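Local structure of aldehyde reductase YahK (Escherichia coli, 1UUF) at residues C57-C60 and H61-H65; A72-V75 and Y76-P80; V89-G92 and D93-K97. The protein catalyses the NADPH-dependent reduction of a wide range of aldehydes to the corresponding alcohols, as a zinc-dependent member of the alcohol dehydrogenase family. All coordinates share one frame; numbering follows the deposited sequence.

Contact 1 of 3, residues C57-C60 and H61-H65; sequences CGVC and HSDLH. With ZN (zinc ion), chain C.
Asp63 OD2 takes hydrogen bonds from a backbone N-H, a water and, weakly, the hydroxyl of Tyr149. Cys60 N donates to Asp63 OD2 over 3.0 Å in a nearly straight bond (N-H...O 170°), coming down from above the carboxylate plane. A water donates to Asp63 OD2 over 2.8 Å and, with its other hydrogen, to Gly58 O, tying strand 49-58 to the first turn of helix 61-68. Asp63 OD1 turns to the backbone N of Gly81, which together with the bond from Cys60 N fixes the rotation of the carboxylate. The return bond runs from Asp63 N to Cys60 O at 2.9 Å, more bent and well above the carbonyl plane. These reciprocal bonds make a capping box, with Cys60 as N-cap of helix 61-68. The cap is at the same time a ligand of the catalytic zinc: Cys60 SG binds the metal at 2.4 Å, alongside His82 and Cys178 from elsewhere in the chain. Anti to the backbone N (chi1 179°), Cys60 SG lies in front of the helix end and accepts from Ser62 N at 3.4 Å, an almost straight capping bond that would be expected to ease the negative charge on sulfur. Ser62 CB packs 3.8 Å from Cys60 SG, and Ser62 OG is hydrogen-bonded to the water that sits 2.3 Å from the zinc, a second-shell contact to the fourth ligand. With an alanine in place of Asp63, the N-H groups of Cys60 and Gly81 are likely to lose their carboxylate acceptor, and the zinc ligand's backbone its bracing. Val59 CA also lies against Asp63 OD2, and its isopropyl group rests on Tyr348 and Met351 of helix 344-352.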
ATOM      1  N   CYS A  57      34.423  -1.224   2.548  1.00 10.87           N
ATOM      2  CA  CYS A  57      33.166  -1.934   2.352  1.00 10.62           C
ATOM      3  C   CYS A  57      32.319  -1.826   3.611  1.00 10.98           C
ATOM      4  O   CYS A  57      32.744  -2.233   4.692  1.00 11.33           O
ATOM      5  CB  CYS A  57      33.407  -3.410   2.020  1.00 11.68           C
ATOM      6  SG  CYS A  57      31.870  -4.298   1.589  1.00 12.83           S
ATOM      7  N   GLY A  58      31.123  -1.265   3.465  1.00  9.86           N
ATOM      8  CA  GLY A  58      30.227  -1.127   4.596  1.00 10.87           C
ATOM      9  C   GLY A  58      29.677  -2.479   5.009  1.00 11.70           C
ATOM     10  O   GLY A  58      29.577  -3.393   4.189  1.00 12.43           O
ATOM     11  N   VAL A  59      29.335  -2.617   6.284  1.00 12.30           N
ATOM     12  CA  VAL A  59      28.791  -3.870   6.789  1.00 13.34           C
ATOM     13  C   VAL A  59      27.279  -3.710   6.926  1.00 14.03           C
ATOM     14  O   VAL A  59      26.794  -2.872   7.688  1.00 13.85           O
ATOM     15  CB  VAL A  59      29.421  -4.232   8.147  1.00 13.89           C
ATOM     16  CG1 VAL A  59      28.862  -5.559   8.648  1.00 14.31           C
ATOM     17  CG2 VAL A  59      30.943  -4.316   7.999  1.00 13.89           C
ATOM     18  N   CYS A  60      26.545  -4.520   6.168  1.00 13.99           N
ATOM     19  CA  CYS A  60      25.083  -4.470   6.145  1.00 14.29           C
ATOM     20  C   CYS A  60      24.468  -5.662   6.870  1.00 16.32           C
ATOM     21  O   CYS A  60      25.071  -6.732   6.942  1.00 16.16           O
ATOM     22  CB  CYS A  60      24.595  -4.452   4.692  1.00 15.79           C
ATOM     23  SG  CYS A  60      22.796  -4.422   4.494  1.00 15.21           S
ATOM     24  N   HIS A  61      23.270  -5.477   7.413  1.00 17.56           N
ATOM     25  CA  HIS A  61      22.606  -6.573   8.103  1.00 18.74           C
ATOM     26  C   HIS A  61      22.367  -7.741   7.151  1.00 18.23           C
ATOM     27  O   HIS A  61      22.256  -8.889   7.582  1.00 18.41           O
ATOM     28  CB  HIS A  61      21.282  -6.112   8.717  1.00 22.98           C
ATOM     29  CG  HIS A  61      21.427  -5.513  10.082  1.00 28.28           C
ATOM     30  ND1 HIS A  61      21.896  -4.234  10.292  1.00 30.66           N
ATOM     31  CD2 HIS A  61      21.202  -6.037  11.312  1.00 30.01           C
ATOM     32  CE1 HIS A  61      21.952  -3.995  11.592  1.00 31.33           C
ATOM     33  NE2 HIS A  61      21.537  -5.073  12.232  1.00 30.70           N
ATOM     34  N   SER A  62      22.291  -7.458   5.854  1.00 17.40           N
ATOM     35  CA  SER A  62      22.085  -8.533   4.894  1.00 16.56           C
ATOM     36  C   SER A  62      23.301  -9.449   4.845  1.00 16.35           C
ATOM     37  O   SER A  62      23.178 -10.634   4.523  1.00 17.30           O
ATOM     38  CB  SER A  62      21.792  -7.973   3.499  1.00 16.70           C
ATOM     39  OG  SER A  62      20.493  -7.403   3.455  1.00 19.06           O
ATOM     40  N   ASP A  63      24.476  -8.905   5.165  1.00 13.99           N
ATOM     41  CA  ASP A  63      25.699  -9.705   5.163  1.00 15.36           C
ATOM     42  C   ASP A  63      25.596 -10.716   6.298  1.00 16.67           C
ATOM     43  O   ASP A  63      25.858 -11.905   6.123  1.00 16.54           O
ATOM     44  CB  ASP A  63      26.941  -8.840   5.408  1.00 13.47           C
ATOM     45  CG  ASP A  63      27.137  -7.762   4.359  1.00 16.73           C
ATOM     46  OD1 ASP A  63      26.616  -7.904   3.232  1.00 13.75           O
ATOM     47  OD2 ASP A  63      27.843  -6.777   4.665  1.00 15.68           O
ATOM     48  N   LEU A  64      25.217 -10.212   7.467  1.00 18.19           N
ATOM     49  CA  LEU A  64      25.069 -11.024   8.665  1.00 21.10           C
ATOM     50  C   LEU A  64      24.052 -12.134   8.423  1.00 22.26           C
ATOM     51  O   LEU A  64      24.331 -13.310   8.659  1.00 23.60           O
ATOM     52  CB  LEU A  64      24.623 -10.128   9.824  1.00 21.69           C
ATOM     53  CG  LEU A  64      24.518 -10.695  11.240  1.00 24.36           C
ATOM     54  CD1 LEU A  64      24.467  -9.535  12.225  1.00 24.09           C
ATOM     55  CD2 LEU A  64      23.283 -11.573  11.375  1.00 24.61           C
ATOM     56  N   HIS A  65      22.875 -11.749   7.942  1.00 23.04           N
ATOM     57  CA  HIS A  65      21.805 -12.699   7.654  1.00 24.52           C
ATOM     58  C   HIS A  65      22.273 -13.789   6.692  1.00 25.68           C
ATOM     59  O   HIS A  65      22.029 -14.974   6.916  1.00 24.83           O
ATOM     60  CB  HIS A  65      20.599 -11.953   7.073  1.00 26.60           C
ATOM     61  CG  HIS A  65      19.503 -12.848   6.579  1.00 29.02           C
ATOM     62  ND1 HIS A  65      19.582 -13.534   5.387  1.00 29.08           N
ATOM     63  CD2 HIS A  65      18.300 -13.164   7.116  1.00 30.57           C
ATOM     64  CE1 HIS A  65      18.474 -14.233   5.208  1.00 30.46           C
ATOM     65  NE2 HIS A  65      17.680 -14.026   6.243  1.00 30.53           N
TER
HETATM   66 ZN    ZN C 402      22.556  -4.283   2.139  1.00 18.13          ZN
HETATM   67  O   HOH W   1      27.687  -4.716   2.782  1.00 11.91           O
HETATM   68  O   HOH W   2      20.553  -5.339   1.791  1.00 12.96           O

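Contact 2 of 3, residues A72-V75 and Y76-P80; sequences AGTV and YPCVP
Tyr76 folds back over Thr74, two residues before it. Tyr76 CB starts close to the preceding peptide, 3.5 Å from Val75 C, and CG stays near the same carbonyl carbon. CG lies beside the backbone N (chi1 -54°), a turn that carries the ring back along the chain instead of onward to Pro77. Further out, CD1 and CE1 pass the backbone oxygen of Thr74, with Tyr76 CE1 3.4 Å from Thr74 O. CZ then comes over the methyl group of Thr74, Thr74 CG2 to Tyr76 CZ 3.6 Å, and the phenol OH reaches past it to Thr74 CB. Thr74 CG2 sits under one ring face in a CH-pi contact, 3.8 Å from the centroid of the Tyr76 ring and 21° off the normal, displaced toward the rim. This loop leads from helix 61-68 to strand 84-91 within the GroES-like part of the dehydrogenase, and a cis peptide bond before Pro77 turns the chain just after the tyrosine. The threonine uses its two branches differently: OG1 bonds to Gln66 O on the helix, leaving CG2, anti to the backbone N, for the ring and for Cys78. Beyond the cis proline the chain brings Cys78 back, Cys78 CB lying 3.8 Å from Thr74 CG2 and equally far from Val75 O. Pro77 O in turn accepts from His144 NE2.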
ATOM      1  N   ALA A  72      18.618 -18.854   3.978  1.00 42.60           N
ATOM      2  CA  ALA A  72      19.004 -17.716   3.160  1.00 40.58           C
ATOM      3  C   ALA A  72      19.452 -18.216   1.793  1.00 39.17           C
ATOM      4  O   ALA A  72      19.899 -17.436   0.950  1.00 39.38           O
ATOM      5  CB  ALA A  72      20.134 -16.947   3.833  1.00 41.00           C
ATOM      6  N   GLY A  73      19.322 -19.524   1.579  1.00 36.37           N
ATOM      7  CA  GLY A  73      19.730 -20.111   0.317  1.00 33.47           C
ATOM      8  C   GLY A  73      21.184 -19.781   0.049  1.00 31.20           C
ATOM      9  O   GLY A  73      21.598 -19.615  -1.098  1.00 30.08           O
ATOM     10  N   THR A  74      21.963 -19.688   1.121  1.00 28.86           N
ATOM     11  CA  THR A  74      23.374 -19.359   1.018  1.00 27.72           C
ATOM     12  C   THR A  74      24.235 -20.471   0.440  1.00 28.62           C
ATOM     13  O   THR A  74      24.142 -21.632   0.847  1.00 27.33           O
ATOM     14  CB  THR A  74      23.955 -18.969   2.392  1.00 27.20           C
ATOM     15  OG1 THR A  74      23.249 -17.833   2.902  1.00 26.79           O
ATOM     16  CG2 THR A  74      25.431 -18.629   2.271  1.00 27.33           C
ATOM     17  N   VAL A  75      25.075 -20.099  -0.519  1.00 27.30           N
ATOM     18  CA  VAL A  75      25.991 -21.029  -1.156  1.00 27.68           C
ATOM     19  C   VAL A  75      27.373 -20.704  -0.606  1.00 27.28           C
ATOM     20  O   VAL A  75      27.767 -19.538  -0.553  1.00 25.25           O
ATOM     21  CB  VAL A  75      26.005 -20.848  -2.689  1.00 29.03           C
ATOM     22  CG1 VAL A  75      26.942 -21.864  -3.326  1.00 28.94           C
ATOM     23  CG2 VAL A  75      24.598 -21.000  -3.239  1.00 30.11           C
ATOM     24  N   TYR A  76      28.105 -21.730  -0.189  1.00 26.88           N
ATOM     25  CA  TYR A  76      29.432 -21.519   0.369  1.00 27.37           C
ATOM     26  C   TYR A  76      30.552 -21.917  -0.583  1.00 27.12           C
ATOM     27  O   TYR A  76      30.372 -22.777  -1.447  1.00 28.27           O
ATOM     28  CB  TYR A  76      29.571 -22.280   1.688  1.00 27.88           C
ATOM     29  CG  TYR A  76      28.486 -21.937   2.679  1.00 28.82           C
ATOM     30  CD1 TYR A  76      27.231 -22.538   2.598  1.00 31.04           C
ATOM     31  CD2 TYR A  76      28.698 -20.985   3.674  1.00 29.33           C
ATOM     32  CE1 TYR A  76      26.215 -22.201   3.483  1.00 31.43           C
ATOM     33  CE2 TYR A  76      27.687 -20.639   4.562  1.00 31.30           C
ATOM     34  CZ  TYR A  76      26.449 -21.253   4.461  1.00 31.85           C
ATOM     35  OH  TYR A  76      25.445 -20.922   5.336  1.00 34.11           O
ATOM     36  N   PRO A  77      31.728 -21.285  -0.440  1.00 25.67           N
ATOM     37  CA  PRO A  77      31.986 -20.249   0.568  1.00 24.27           C
ATOM     38  C   PRO A  77      31.173 -18.983   0.318  1.00 23.16           C
ATOM     39  O   PRO A  77      30.835 -18.668  -0.824  1.00 22.44           O
ATOM     40  CB  PRO A  77      33.486 -20.012   0.436  1.00 25.08           C
ATOM     41  CG  PRO A  77      33.728 -20.253  -1.015  1.00 27.41           C
ATOM     42  CD  PRO A  77      32.920 -21.505  -1.275  1.00 26.53           C
ATOM     43  N   CYS A  78      30.848 -18.271   1.392  1.00 19.84           N
ATOM     44  CA  CYS A  78      30.086 -17.039   1.275  1.00 18.69           C
ATOM     45  C   CYS A  78      30.938 -15.836   1.651  1.00 18.25           C
ATOM     46  O   CYS A  78      31.439 -15.749   2.771  1.00 17.08           O
ATOM     47  CB  CYS A  78      28.855 -17.077   2.175  1.00 19.85           C
ATOM     48  SG  CYS A  78      27.897 -15.537   2.147  1.00 20.48           S
ATOM     49  N   VAL A  79      31.101 -14.912   0.707  1.00 16.41           N
ATOM     50  CA  VAL A  79      31.874 -13.699   0.943  1.00 15.33           C
ATOM     51  C   VAL A  79      30.891 -12.547   0.775  1.00 14.44           C
ATOM     52  O   VAL A  79      30.576 -12.148  -0.348  1.00 14.04           O
ATOM     53  CB  VAL A  79      33.022 -13.550  -0.072  1.00 15.72           C
ATOM     54  CG1 VAL A  79      33.718 -12.198   0.115  1.00 15.85           C
ATOM     55  CG2 VAL A  79      34.027 -14.680   0.116  1.00 15.09           C
ATOM     56  N   PRO A  80      30.377 -12.018   1.895  1.00 14.50           N
ATOM     57  CA  PRO A  80      29.416 -10.912   1.879  1.00 13.54           C
ATOM     58  C   PRO A  80      30.039  -9.572   1.507  1.00 12.72           C
ATOM     59  O   PRO A  80      31.183  -9.500   1.054  1.00 10.82           O
ATOM     60  CB  PRO A  80      28.874 -10.896   3.310  1.00 14.70           C
ATOM     61  CG  PRO A  80      29.213 -12.270   3.856  1.00 15.38           C
ATOM     62  CD  PRO A  80      30.555 -12.526   3.266  1.00 14.13           C
TER

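Contact 3 of 3, residues V89-G92 and D93-K97; sequences VAVG and DQVEK
A type I beta turn from Gly92 to Val95 takes the chain out of strand 84-91, at the surface of the GroES-like domain, and into the loop toward strand 103-106. Just before it, Val89 and Ala90 both face Lys51 of the neighbouring strand 49-58 in a classic beta bulge. The turn is closed by Val95 N, which donates to Gly92 O at 3.3 Å. The bond is long, and the donor stands well above the carbonyl plane, although its N-H points fairly straight at the oxygen (159°). The same Gly92 O also receives a water at 2.8 Å, and that water donates to Val95 O as well, bridging the two ends of the turn. Val91, just before the turn, meets Val95 at its end: Val91 CB approaches Val95 CB to 3.9 Å, and the side chains run at about a right angle. On Val95, CG1 is anti to the backbone N (chi1 170°), which lays it toward the Val91 side chain, while CG2 turns to the backbone of Gly92, 3.6 Å from Gly92 N. The two central side chains of the turn pair with each other. With CG between the backbone N and the carbonyl carbon (chi1 54°), the Asp93 carboxylate comes within reach of Gln94, and Gln94 NE2 donates to Asp93 OD1 at 3.0 Å, the oxygen close to the amide plane but the donor tilted out of the carboxylate plane. Past the turn, the carboxylate of Glu157 accepts from the backbone N of Glu96 and of Lys97. With a long closing bond, a water sharing its acceptor, a side-chain bond over the turn and one valine contact, no single strong interaction appears to set this turn.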
ATOM      1  N   VAL A  89      41.199   0.099 -11.410  1.00 18.43           N
ATOM      2  CA  VAL A  89      42.556  -0.349 -11.704  1.00 20.90           C
ATOM      3  C   VAL A  89      42.725  -0.519 -13.210  1.00 21.36           C
ATOM      4  O   VAL A  89      43.768  -0.188 -13.772  1.00 22.89           O
ATOM      5  CB  VAL A  89      42.864  -1.703 -11.015  1.00 21.63           C
ATOM      6  CG1 VAL A  89      44.240  -2.193 -11.428  1.00 22.75           C
ATOM      7  CG2 VAL A  89      42.796  -1.550  -9.509  1.00 22.74           C
ATOM      8  N   ALA A  90      41.688  -1.037 -13.858  1.00 21.30           N
ATOM      9  CA  ALA A  90      41.710  -1.250 -15.297  1.00 21.25           C
ATOM     10  C   ALA A  90      40.285  -1.325 -15.826  1.00 22.31           C
ATOM     11  O   ALA A  90      39.341  -1.531 -15.061  1.00 20.45           O
ATOM     12  CB  ALA A  90      42.455  -2.534 -15.620  1.00 22.25           C
ATOM     13  N   VAL A  91      40.134  -1.160 -17.137  1.00 20.26           N
ATOM     14  CA  VAL A  91      38.825  -1.214 -17.773  1.00 21.74           C
ATOM     15  C   VAL A  91      38.898  -1.939 -19.111  1.00 22.53           C
ATOM     16  O   VAL A  91      39.934  -1.922 -19.781  1.00 23.47           O
ATOM     17  CB  VAL A  91      38.257   0.202 -18.031  1.00 22.15           C
ATOM     18  CG1 VAL A  91      38.028   0.924 -16.715  1.00 21.55           C
ATOM     19  CG2 VAL A  91      39.213   0.992 -18.910  1.00 21.82           C
ATOM     20  N   GLY A  92      37.794  -2.575 -19.490  1.00 23.35           N
ATOM     21  CA  GLY A  92      37.739  -3.281 -20.758  1.00 24.11           C
ATOM     22  C   GLY A  92      37.819  -2.277 -21.890  1.00 26.43           C
ATOM     23  O   GLY A  92      37.620  -1.082 -21.674  1.00 26.90           O
ATOM     24  N   ASP A  93      38.106  -2.753 -23.098  1.00 27.37           N
ATOM     25  CA  ASP A  93      38.224  -1.870 -24.253  1.00 29.70           C
ATOM     26  C   ASP A  93      36.905  -1.260 -24.729  1.00 29.76           C
ATOM     27  O   ASP A  93      36.905  -0.381 -25.590  1.00 29.18           O
ATOM     28  CB  ASP A  93      38.897  -2.612 -25.413  1.00 32.45           C
ATOM     29  CG  ASP A  93      38.205  -3.917 -25.752  1.00 34.55           C
ATOM     30  OD1 ASP A  93      36.981  -3.905 -25.991  1.00 36.69           O
ATOM     31  OD2 ASP A  93      38.889  -4.961 -25.787  1.00 39.32           O
ATOM     32  N   GLN A  94      35.785  -1.725 -24.179  1.00 28.80           N
ATOM     33  CA  GLN A  94      34.479  -1.197 -24.565  1.00 28.79           C
ATOM     34  C   GLN A  94      33.883  -0.289 -23.492  1.00 27.35           C
ATOM     35  O   GLN A  94      32.815   0.290 -23.687  1.00 27.43           O
ATOM     36  CB  GLN A  94      33.501  -2.339 -24.859  1.00 30.21           C
ATOM     37  CG  GLN A  94      33.869  -3.171 -26.073  1.00 35.52           C
ATOM     38  CD  GLN A  94      34.037  -2.328 -27.319  1.00 37.83           C
ATOM     39  OE1 GLN A  94      33.121  -1.609 -27.724  1.00 40.93           O
ATOM     40  NE2 GLN A  94      35.210  -2.409 -27.936  1.00 39.21           N
ATOM     41  N   VAL A  95      34.568  -0.171 -22.358  1.00 25.37           N
ATOM     42  CA  VAL A  95      34.086   0.677 -21.273  1.00 23.39           C
ATOM     43  C   VAL A  95      34.152   2.143 -21.684  1.00 23.84           C
ATOM     44  O   VAL A  95      35.184   2.617 -22.160  1.00 23.95           O
ATOM     45  CB  VAL A  95      34.914   0.466 -19.991  1.00 22.20           C
ATOM     46  CG1 VAL A  95      34.557   1.521 -18.956  1.00 20.42           C
ATOM     47  CG2 VAL A  95      34.642  -0.922 -19.431  1.00 19.57           C
ATOM     48  N   GLU A  96      33.051   2.862 -21.489  1.00 23.45           N
ATOM     49  CA  GLU A  96      32.998   4.271 -21.873  1.00 25.28           C
ATOM     50  C   GLU A  96      32.806   5.226 -20.701  1.00 23.89           C
ATOM     51  O   GLU A  96      33.101   6.415 -20.809  1.00 24.76           O
ATOM     52  CB  GLU A  96      31.868   4.486 -22.881  1.00 27.16           C
ATOM     53  CG  GLU A  96      31.808   3.432 -23.972  1.00 32.22           C
ATOM     54  CD  GLU A  96      30.822   3.782 -25.066  1.00 34.98           C
ATOM     55  OE1 GLU A  96      31.085   4.747 -25.813  1.00 35.44           O
ATOM     56  OE2 GLU A  96      29.785   3.095 -25.176  1.00 38.43           O
ATOM     57  N   LYS A  97      32.319   4.703 -19.581  1.00 21.49           N
ATOM     58  CA  LYS A  97      32.059   5.521 -18.401  1.00 20.73           C
ATOM     59  C   LYS A  97      33.255   5.744 -17.483  1.00 19.54           C
ATOM     60  O   LYS A  97      33.371   6.801 -16.857  1.00 18.60           O
ATOM     61  CB  LYS A  97      30.936   4.892 -17.569  1.00 21.99           C
ATOM     62  CG  LYS A  97      29.596   4.766 -18.277  1.00 23.21           C
ATOM     63  CD  LYS A  97      28.648   3.842 -17.511  1.00 23.95           C
ATOM     64  CE  LYS A  97      28.392   4.326 -16.090  1.00 25.45           C
ATOM     65  NZ  LYS A  97      27.475   3.404 -15.347  1.00 25.16           N
TER
HETATM   66  O   HOH W   3      37.680   1.527 -22.586  1.00 28.57           O

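In the fold
All three contacts lie in the GroES-like domain, in series along the chain. Contact 1 is the most buried, and its polar bonds order a helix end beside a metal. Contact 2, at the surface in the loop after that helix, pairs a methyl group with a ring, without hydrogen bonds between its segments. The two touch: His65 CE1 meets Ala72 CB at 3.5 Å, and Asp63 packs on Pro80. Contact 3, also at the surface, stays about 15 Å from contact 1 (nearest atoms), yet strands 49-58 and 84-91 join both to one sheet. Contact 3 closes a turn with a backbone bond, a water and a valine pair; contact 1 adds a metal ligand and a carboxylate to its backbone bonds.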